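Local atomic coordinates of Pre-mRNA-splicing factor 38 (Chaetomium thermophilum, PDB entry 5F5T), a protein that belongs to the PRP38 family and is probably required for pre-mRNA splicing in the nucleus, as part of the spliceosome. Residues E44-S49 / L91-L96; Q97-D102 / A124-L129; D164-D169 / R175-S180. One frame throughout, in Å; residues are numbered along the deposited sequence.

Contact 1 of 3, residues E44-S49 / L91-L96; sequences ERIVES and LAFKLL
Ile46 and Val47 reach from helix 40-48 to one aromatic side chain of helix 87-98, Phe93, and these three apolar residues make up the whole contact. The closer part lies at the root of the phenylalanine. Ile46 points toward the other helix, and its chain is extended beyond CG1 (chi2 179°), which carries the terminal methyl CD1 to within 3.7 Å of Phe93 CB and 4.1 Å of Phe93 CG. The second branch takes a separate place: Ile46 CG2 lies 4.1 Å from Phe93 CD2. Val47 touches farther out along the ring, its CG1 methyl 4.1 Å from Phe93 CE2. Both side chains come at the ring obliquely, and no hydrogen bond crosses between the two segments. This is helix-to-helix packing inside the largely helical PRP38 family domain, with the CA atoms of Ile46 and Phe93 8.1 Å apart. Trp52 adds a second aromatic to the site, its ring plane inclined to that of Phe93 by about 55°, while Met38, Leu89 and Cys90 also touch Ile46. The far side of helix 40-48 is looser and polar. There Arg45 NH1 forms a salt bridge with Glu48 OE1 at 3.5 Å, one turn along the same helix and partly in solvent, and Arg45 NE also bonds to the backbone O of Gln83. Ile46 O takes hydrogen bonds from both N and OG of Ser49; the same serine oxygen caps the following helix by accepting from the backbone N of Trp52.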
loop_
_atom_site.group_PDB
_atom_site.type_symbol
_atom_site.label_atom_id
_atom_site.label_comp_id
_atom_site.label_asym_id
_atom_site.label_seq_id
_atom_site.Cartn_x
_atom_site.Cartn_y
_atom_site.Cartn_z
ATOM N N GLU A 44 -11.021 1.852 -18.974
ATOM C CA GLU A 44 -11.636 2.687 -19.996
ATOM C C GLU A 44 -11.267 4.146 -19.776
ATOM O O GLU A 44 -10.818 4.820 -20.702
ATOM C CB GLU A 44 -13.158 2.525 -19.990
ATOM C CG GLU A 44 -13.647 1.119 -20.291
ATOM C CD GLU A 44 -15.135 0.958 -20.045
ATOM O OE1 GLU A 44 -15.835 1.988 -19.932
ATOM O OE2 GLU A 44 -15.607 -0.195 -19.964
ATOM N N ARG A 45 -11.457 4.630 -18.550
ATOM C CA ARG A 45 -11.154 6.023 -18.230
ATOM C C ARG A 45 -9.705 6.364 -18.564
ATOM O O ARG A 45 -9.412 7.455 -19.059
ATOM C CB ARG A 45 -11.419 6.316 -16.749
ATOM C CG ARG A 45 -12.841 6.038 -16.288
ATOM C CD ARG A 45 -13.858 6.755 -17.151
ATOM N NE ARG A 45 -13.629 8.196 -17.167
ATOM C CZ ARG A 45 -13.857 8.981 -18.214
ATOM N NH1 ARG A 45 -14.325 8.468 -19.342
ATOM N NH2 ARG A 45 -13.616 10.283 -18.129
ATOM N N ILE A 46 -8.807 5.417 -18.304
ATOM C CA ILE A 46 -7.391 5.605 -18.600
ATOM C C ILE A 46 -7.067 5.626 -20.088
ATOM O O ILE A 46 -6.456 6.574 -20.573
ATOM C CB ILE A 46 -6.535 4.508 -17.941
ATOM C CG1 ILE A 46 -6.569 4.651 -16.425
ATOM C CG2 ILE A 46 -5.095 4.590 -18.411
ATOM C CD1 ILE A 46 -5.767 3.607 -15.733
ATOM N N VAL A 47 -7.487 4.597 -20.818
ATOM C CA VAL A 47 -7.076 4.469 -22.216
ATOM C C VAL A 47 -7.682 5.572 -23.080
ATOM O O VAL A 47 -7.123 5.944 -24.112
ATOM C CB VAL A 47 -7.446 3.088 -22.803
ATOM C CG1 VAL A 47 -6.704 1.985 -22.058
ATOM C CG2 VAL A 47 -8.949 2.854 -22.759
ATOM N N GLU A 48 -8.841 6.071 -22.664
ATOM C CA GLU A 48 -9.483 7.207 -23.318
ATOM C C GLU A 48 -8.822 8.544 -22.962
ATOM O O GLU A 48 -8.985 9.532 -23.673
ATOM C CB GLU A 48 -10.973 7.223 -22.973
ATOM C CG GLU A 48 -11.749 6.098 -23.655
ATOM C CD GLU A 48 -13.073 5.793 -22.984
ATOM O OE1 GLU A 48 -13.315 6.306 -21.871
ATOM O OE2 GLU A 48 -13.873 5.032 -23.570
ATOM N N SER A 49 -8.095 8.571 -21.846
ATOM C CA SER A 49 -7.541 9.816 -21.311
ATOM C C SER A 49 -6.481 10.418 -22.223
ATOM O O SER A 49 -5.776 9.708 -22.942
ATOM C CB SER A 49 -6.934 9.599 -19.923
ATOM O OG SER A 49 -5.689 8.928 -20.015
ATOM N N LEU A 91 0.254 5.530 -15.419
ATOM C CA LEU A 91 1.569 4.914 -15.452
ATOM C C LEU A 91 1.556 3.574 -14.738
ATOM O O LEU A 91 2.263 2.652 -15.137
ATOM C CB LEU A 91 2.614 5.844 -14.836
ATOM C CG LEU A 91 2.958 7.026 -15.742
ATOM C CD1 LEU A 91 3.967 7.955 -15.092
ATOM C CD2 LEU A 91 3.487 6.509 -17.071
ATOM N N ALA A 92 0.744 3.457 -13.691
ATOM C CA ALA A 92 0.586 2.168 -13.028
ATOM C C ALA A 92 0.007 1.146 -14.003
ATOM O O ALA A 92 0.478 0.010 -14.085
ATOM C CB ALA A 92 -0.299 2.298 -11.804
ATOM N N PHE A 93 -1.009 1.565 -14.752
ATOM C CA PHE A 93 -1.647 0.688 -15.725
ATOM C C PHE A 93 -0.659 0.297 -16.809
ATOM O O PHE A 93 -0.615 -0.858 -17.244
ATOM C CB PHE A 93 -2.870 1.363 -16.346
ATOM C CG PHE A 93 -3.645 0.473 -17.276
ATOM C CD1 PHE A 93 -4.375 -0.599 -16.786
ATOM C CD2 PHE A 93 -3.644 0.709 -18.641
ATOM C CE1 PHE A 93 -5.089 -1.422 -17.642
ATOM C CE2 PHE A 93 -4.356 -0.111 -19.503
ATOM C CZ PHE A 93 -5.080 -1.177 -19.000
ATOM N N LYS A 94 0.154 1.262 -17.223
ATOM C CA LYS A 94 1.181 0.991 -18.215
ATOM C C LYS A 94 2.196 -0.013 -17.690
ATOM O O LYS A 94 2.664 -0.862 -18.433
ATOM C CB LYS A 94 1.891 2.277 -18.625
ATOM C CG LYS A 94 2.911 2.080 -19.731
ATOM C CD LYS A 94 2.338 1.250 -20.867
ATOM C CE LYS A 94 1.896 2.122 -22.027
ATOM N NZ LYS A 94 1.797 1.350 -23.299
ATOM N N LEU A 95 2.520 0.077 -16.407
ATOM C CA LEU A 95 3.425 -0.881 -15.791
ATOM C C LEU A 95 2.791 -2.265 -15.800
ATOM O O LEU A 95 3.471 -3.267 -16.030
ATOM C CB LEU A 95 3.778 -0.461 -14.366
ATOM C CG LEU A 95 4.980 0.478 -14.236
ATOM C CD1 LEU A 95 5.258 0.774 -12.776
ATOM C CD2 LEU A 95 6.212 -0.098 -14.916
ATOM N N LEU A 96 1.486 -2.318 -15.554
ATOM C CA LEU A 96 0.756 -3.576 -15.649
ATOM C C LEU A 96 0.883 -4.151 -17.056
ATOM O O LEU A 96 1.049 -5.357 -17.233
ATOM C CB LEU A 96 -0.719 -3.381 -15.292
ATOM C CG LEU A 96 -1.054 -3.155 -13.819
ATOM C CD1 LEU A 96 -2.539 -2.879 -13.650
ATOM C CD2 LEU A 96 -0.633 -4.352 -12.986
#

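Contact 2 of 3, residues Q97-D102 / A124-L129; sequences QLAPGD and AFYIRL
Tyr126 of helix 117-130 sets its phenol end, OH and CZ, against Ala99 and Pro100, a van der Waals contact without a hydrogen bond between a helix and the turn that closes helix 87-98, buried near the middle of the helical PRP38 fold. The turn is a helix-to-helix connection: Ala99 is the first residue to leave the helix and does so with positive phi (49°), Pro100 follows in an extended conformation, and Gly101 stands at the N-cap of helix 102-115. That change of direction brings the proline ring over to the tyrosine, whereas the methyl group of Ala99 points away from it. Ala99 therefore meets the phenol through its backbone, with its CA 3.4 Å from Tyr126 OH. Tyr126 holds CG anti to its own N (chi1 -177°), which sends the ring out from helix 117-130 toward the turn, and the two side chains approach from opposite directions. What the hydroxyl meets in the turn is carbon. Helix 133-140 covers another flank of helix 117-130, with Val136 and Leu139 packed on Ile127. After the turn, Asp102 OD1 forms a salt bridge with Arg131 NH2, while Arg128, leaving helix 117-130 on roughly the other side from Tyr126, makes a cation-pi contact with Trp182 and bonds through NE to Leu170 O. The proline meets the ring obliquely: Pro100 CD lies 3.2 Å from Tyr126 OH and 3.6 Å from Tyr126 CZ, and Pro100 CG 3.9 Å from Tyr126 CE2.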
loop_
_atom_site.group_PDB
_atom_site.type_symbol
_atom_site.label_atom_id
_atom_site.label_comp_id
_atom_site.label_asym_id
_atom_site.label_seq_id
_atom_site.Cartn_x
_atom_site.Cartn_y
_atom_site.Cartn_z
ATOM N N GLN A 97 0.821 -3.275 -18.053
ATOM C CA GLN A 97 0.990 -3.677 -19.448
ATOM C C GLN A 97 2.390 -4.226 -19.726
ATOM O O GLN A 97 2.547 -5.292 -20.317
ATOM C CB GLN A 97 0.697 -2.492 -20.371
ATOM C CG GLN A 97 0.379 -2.869 -21.799
ATOM C CD GLN A 97 0.188 -1.656 -22.685
ATOM O OE1 GLN A 97 -0.181 -0.582 -22.211
ATOM N NE2 GLN A 97 0.439 -1.820 -23.980
ATOM N N LEU A 98 3.401 -3.483 -19.289
ATOM C CA LEU A 98 4.797 -3.799 -19.561
ATOM C C LEU A 98 5.294 -4.996 -18.768
ATOM O O LEU A 98 6.252 -5.656 -19.170
ATOM C CB LEU A 98 5.676 -2.587 -19.250
ATOM C CG LEU A 98 5.434 -1.320 -20.069
ATOM C CD1 LEU A 98 6.478 -0.271 -19.725
ATOM C CD2 LEU A 98 5.479 -1.651 -21.553
ATOM N N ALA A 99 4.641 -5.260 -17.640
ATOM C CA ALA A 99 4.999 -6.374 -16.761
ATOM C C ALA A 99 6.496 -6.431 -16.456
ATOM O O ALA A 99 7.152 -7.420 -16.778
ATOM C CB ALA A 99 4.540 -7.690 -17.372
ATOM N N PRO A 100 7.045 -5.366 -15.847
ATOM C CA PRO A 100 8.496 -5.297 -15.651
ATOM C C PRO A 100 8.988 -6.361 -14.678
ATOM O O PRO A 100 8.213 -6.833 -13.841
ATOM C CB PRO A 100 8.701 -3.893 -15.081
ATOM C CG PRO A 100 7.429 -3.610 -14.356
ATOM C CD PRO A 100 6.352 -4.240 -15.196
ATOM N N GLY A 101 10.266 -6.714 -14.775
ATOM C CA GLY A 101 10.829 -7.775 -13.963
ATOM C C GLY A 101 11.428 -7.243 -12.677
ATOM O O GLY A 101 11.407 -6.039 -12.426
ATOM N N ASP A 102 11.960 -8.146 -11.859
ATOM C CA ASP A 102 12.433 -7.796 -10.524
ATOM C C ASP A 102 13.578 -6.789 -10.550
ATOM O O ASP A 102 13.691 -5.959 -9.654
ATOM C CB ASP A 102 12.865 -9.058 -9.771
ATOM C CG ASP A 102 11.685 -9.848 -9.238
ATOM O OD1 ASP A 102 10.567 -9.683 -9.771
ATOM O OD2 ASP A 102 11.878 -10.642 -8.293
ATOM N N ALA A 124 5.911 0.917 -5.362
ATOM C CA ALA A 124 5.266 0.290 -4.218
ATOM C C ALA A 124 3.832 -0.097 -4.563
ATOM O O ALA A 124 3.374 -1.185 -4.212
ATOM C CB ALA A 124 5.296 1.214 -3.019
ATOM N N PHE A 125 3.138 0.796 -5.264
ATOM C CA PHE A 125 1.767 0.539 -5.698
ATOM C C PHE A 125 1.730 -0.711 -6.572
ATOM O O PHE A 125 0.963 -1.645 -6.315
ATOM C CB PHE A 125 1.219 1.746 -6.464
ATOM C CG PHE A 125 -0.245 1.651 -6.805
ATOM C CD1 PHE A 125 -1.148 1.075 -5.928
ATOM C CD2 PHE A 125 -0.719 2.149 -8.010
ATOM C CE1 PHE A 125 -2.495 0.998 -6.245
ATOM C CE2 PHE A 125 -2.063 2.073 -8.334
ATOM C CZ PHE A 125 -2.953 1.497 -7.449
ATOM N N TYR A 126 2.610 -0.743 -7.568
ATOM C CA TYR A 126 2.679 -1.849 -8.512
ATOM C C TYR A 126 3.008 -3.160 -7.807
ATOM O O TYR A 126 2.470 -4.215 -8.148
ATOM C CB TYR A 126 3.718 -1.557 -9.598
ATOM C CG TYR A 126 3.786 -2.626 -10.662
ATOM C CD1 TYR A 126 2.854 -2.668 -11.688
ATOM C CD2 TYR A 126 4.774 -3.601 -10.633
ATOM C CE1 TYR A 126 2.907 -3.647 -12.659
ATOM C CE2 TYR A 126 4.835 -4.582 -11.599
ATOM C CZ TYR A 126 3.899 -4.602 -12.611
ATOM O OH TYR A 126 3.954 -5.581 -13.576
ATOM N N ILE A 127 3.907 -3.088 -6.830
ATOM C CA ILE A 127 4.286 -4.260 -6.058
ATOM C C ILE A 127 3.084 -4.787 -5.279
ATOM O O ILE A 127 2.820 -5.988 -5.275
ATOM C CB ILE A 127 5.445 -3.952 -5.094
ATOM C CG1 ILE A 127 6.752 -3.809 -5.878
ATOM C CG2 ILE A 127 5.578 -5.047 -4.042
ATOM C CD1 ILE A 127 7.976 -3.604 -5.010
ATOM N N ARG A 128 2.343 -3.882 -4.647
ATOM C CA ARG A 128 1.149 -4.271 -3.903
ATOM C C ARG A 128 0.133 -4.930 -4.832
ATOM O O ARG A 128 -0.571 -5.866 -4.446
ATOM C CB ARG A 128 0.525 -3.061 -3.204
ATOM C CG ARG A 128 -0.827 -3.349 -2.567
ATOM C CD ARG A 128 -0.650 -4.256 -1.356
ATOM N NE ARG A 128 -1.908 -4.565 -0.681
ATOM C CZ ARG A 128 -2.817 -5.427 -1.129
ATOM N NH1 ARG A 128 -2.622 -6.075 -2.268
ATOM N NH2 ARG A 128 -3.926 -5.633 -0.439
ATOM N N LEU A 129 0.059 -4.425 -6.057
ATOM C CA LEU A 129 -0.849 -4.973 -7.056
ATOM C C LEU A 129 -0.456 -6.365 -7.554
ATOM O O LEU A 129 -1.324 -7.208 -7.775
ATOM C CB LEU A 129 -0.953 -4.023 -8.249
ATOM C CG LEU A 129 -1.621 -2.675 -7.977
ATOM C CD1 LEU A 129 -1.631 -1.825 -9.240
ATOM C CD2 LEU A 129 -3.027 -2.865 -7.434
#

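Contact 3 of 3, residues D164-D169 / R175-S180; sequences DEFIDD and RVCSTS
Val176 to Thr179 form a type I' turn, closed by Val176 N to Thr179 O at 3.0 Å and Thr179 N to Val176 O at 3.1 Å, and the turn lies beside helix 163-172 with the CA atoms of Val176 and Asp169 7.3 Å apart. Val176 points at the helix and divides its two methyls: CG1 is 4.0 Å from Phe166 CE1, and CG2 is 3.9 Å from Asp169 O. Phe166 starts off to one side, but with CG anti to its N (chi1 -174°) the ring swings across to the turn. Cys177 comes to the rim of that ring, its SG near the ring plane and 4.3 Å from Phe166 CE1; Phe88 of helix 87-98 touches both residues. Another helix face is polar, where Asp164 and Asp168 form salt bridges, not to the turn but to basic side chains of another protein chain. Within the turn, Thr179 OG1 gives a hydrogen bond to Cys177 O from well above the carbonyl plane. A type I' turn, its two central residues at positive phi, is typical of tight two-residue beta hairpins; this short, weakly bonded one follows its helix closely in the chain and folds back to pack on it.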
loop_
_atom_site.group_PDB
_atom_site.type_symbol
_atom_site.label_atom_id
_atom_site.label_comp_id
_atom_site.label_asym_id
_atom_site.label_seq_id
_atom_site.Cartn_x
_atom_site.Cartn_y
_atom_site.Cartn_z
ATOM N N ASP A 164 5.350 7.132 4.169
ATOM C CA ASP A 164 5.092 6.075 5.138
ATOM C C ASP A 164 3.593 5.851 5.293
ATOM O O ASP A 164 3.140 4.725 5.513
ATOM C CB ASP A 164 5.738 6.398 6.488
ATOM C CG ASP A 164 5.345 7.754 7.021
ATOM O OD1 ASP A 164 5.629 8.766 6.346
ATOM O OD2 ASP A 164 4.778 7.811 8.133
ATOM N N GLU A 165 2.825 6.927 5.155
ATOM C CA GLU A 165 1.372 6.833 5.204
ATOM C C GLU A 165 0.808 6.134 3.966
ATOM O O GLU A 165 -0.152 5.370 4.057
ATOM C CB GLU A 165 0.755 8.220 5.345
ATOM C CG GLU A 165 0.447 8.604 6.782
ATOM C CD GLU A 165 -0.423 9.843 6.874
ATOM O OE1 GLU A 165 -0.680 10.469 5.823
ATOM O OE2 GLU A 165 -0.859 10.184 7.994
ATOM N N PHE A 166 1.407 6.403 2.812
ATOM C CA PHE A 166 1.006 5.750 1.573
ATOM C C PHE A 166 1.306 4.248 1.625
ATOM O O PHE A 166 0.475 3.423 1.238
ATOM C CB PHE A 166 1.713 6.408 0.383
ATOM C CG PHE A 166 1.254 5.900 -0.951
ATOM C CD1 PHE A 166 -0.043 6.118 -1.386
ATOM C CD2 PHE A 166 2.122 5.197 -1.771
ATOM C CE1 PHE A 166 -0.465 5.645 -2.617
ATOM C CE2 PHE A 166 1.707 4.720 -3.001
ATOM C CZ PHE A 166 0.413 4.946 -3.426
ATOM N N ILE A 167 2.496 3.906 2.112
ATOM C CA ILE A 167 2.901 2.514 2.278
ATOM C C ILE A 167 1.968 1.801 3.244
ATOM O O ILE A 167 1.497 0.696 2.968
ATOM C CB ILE A 167 4.344 2.393 2.802
ATOM C CG1 ILE A 167 5.330 2.978 1.792
ATOM C CG2 ILE A 167 4.687 0.946 3.098
ATOM C CD1 ILE A 167 5.283 2.309 0.451
ATOM N N ASP A 168 1.695 2.452 4.370
ATOM C CA ASP A 168 0.801 1.892 5.374
ATOM C C ASP A 168 -0.587 1.670 4.780
ATOM O O ASP A 168 -1.244 0.671 5.082
ATOM C CB ASP A 168 0.714 2.812 6.594
ATOM C CG ASP A 168 0.074 2.135 7.792
ATOM O OD1 ASP A 168 0.388 0.956 8.056
ATOM O OD2 ASP A 168 -0.758 2.781 8.463
ATOM N N ASP A 169 -1.024 2.598 3.929
ATOM C CA ASP A 169 -2.293 2.449 3.225
ATOM C C ASP A 169 -2.289 1.226 2.310
ATOM O O ASP A 169 -3.253 0.466 2.275
ATOM C CB ASP A 169 -2.619 3.701 2.414
ATOM C CG ASP A 169 -3.208 4.811 3.264
ATOM O OD1 ASP A 169 -3.414 4.585 4.475
ATOM O OD2 ASP A 169 -3.488 5.899 2.716
ATOM N N ARG A 175 -8.792 -0.644 -0.770
ATOM C CA ARG A 175 -8.858 0.162 -1.984
ATOM C C ARG A 175 -7.944 1.384 -1.917
ATOM O O ARG A 175 -8.049 2.212 -1.012
ATOM C CB ARG A 175 -10.299 0.601 -2.242
ATOM C CG ARG A 175 -10.546 1.134 -3.640
ATOM C CD ARG A 175 -12.024 1.089 -3.992
ATOM N NE ARG A 175 -12.231 1.049 -5.436
ATOM C CZ ARG A 175 -12.512 2.119 -6.171
ATOM N NH1 ARG A 175 -12.609 3.310 -5.596
ATOM N NH2 ARG A 175 -12.688 2.002 -7.481
ATOM N N VAL A 176 -7.042 1.482 -2.887
ATOM C CA VAL A 176 -6.106 2.595 -2.982
ATOM C C VAL A 176 -6.015 3.095 -4.419
ATOM O O VAL A 176 -5.845 2.299 -5.341
ATOM C CB VAL A 176 -4.705 2.186 -2.481
ATOM C CG1 VAL A 176 -3.657 3.219 -2.876
ATOM C CG2 VAL A 176 -4.723 1.972 -0.978
ATOM N N CYS A 177 -6.134 4.411 -4.599
ATOM C CA CYS A 177 -6.040 5.036 -5.918
ATOM C C CYS A 177 -7.067 4.465 -6.886
ATOM O O CYS A 177 -6.730 4.092 -8.009
ATOM C CB CYS A 177 -4.637 4.872 -6.502
ATOM S SG CYS A 177 -3.415 5.974 -5.785
ATOM N N SER A 178 -8.306 4.351 -6.415
ATOM C CA SER A 178 -9.425 3.925 -7.245
ATOM C C SER A 178 -9.218 2.498 -7.738
ATOM O O SER A 178 -9.847 2.064 -8.703
ATOM C CB SER A 178 -9.608 4.876 -8.433
ATOM O OG SER A 178 -10.256 6.073 -8.042
ATOM N N THR A 179 -8.348 1.765 -7.051
ATOM C CA THR A 179 -8.028 0.400 -7.432
ATOM C C THR A 179 -8.238 -0.554 -6.264
ATOM O O THR A 179 -7.757 -0.309 -5.158
ATOM C CB THR A 179 -6.571 0.285 -7.913
ATOM O OG1 THR A 179 -6.370 1.133 -9.050
ATOM C CG2 THR A 179 -6.230 -1.154 -8.283
ATOM N N SER A 180 -8.925 -1.661 -6.523
ATOM C CA SER A 180 -9.083 -2.698 -5.517
ATOM C C SER A 180 -7.834 -3.560 -5.520
ATOM O O SER A 180 -7.423 -4.075 -6.562
ATOM C CB SER A 180 -10.323 -3.544 -5.785
ATOM O OG SER A 180 -11.501 -2.833 -5.451
#

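How the contacts relate
Contacts 1 and 2 share helix 87-98: its middle packs on helix 40-48, and its C-terminal exit on helix 117-130. They touch directly, for instance where Leu95 O lies 3.2 Å from Pro100 CD. Contact 2 also adjoins contact 3, through Ala124 against Ile167 and through Phe125 and Leu129 against the hairpin, so helix 117-130 touches both of the others, which do not touch each other (nearest atoms about 7 Å apart). Contacts 1 and 2 are buried and contact 3 partly so. All three join their segments through an aromatic residue without a hydrogen bond across, but contact 3 alone has a second protein chain bound at its helix, through carboxylates.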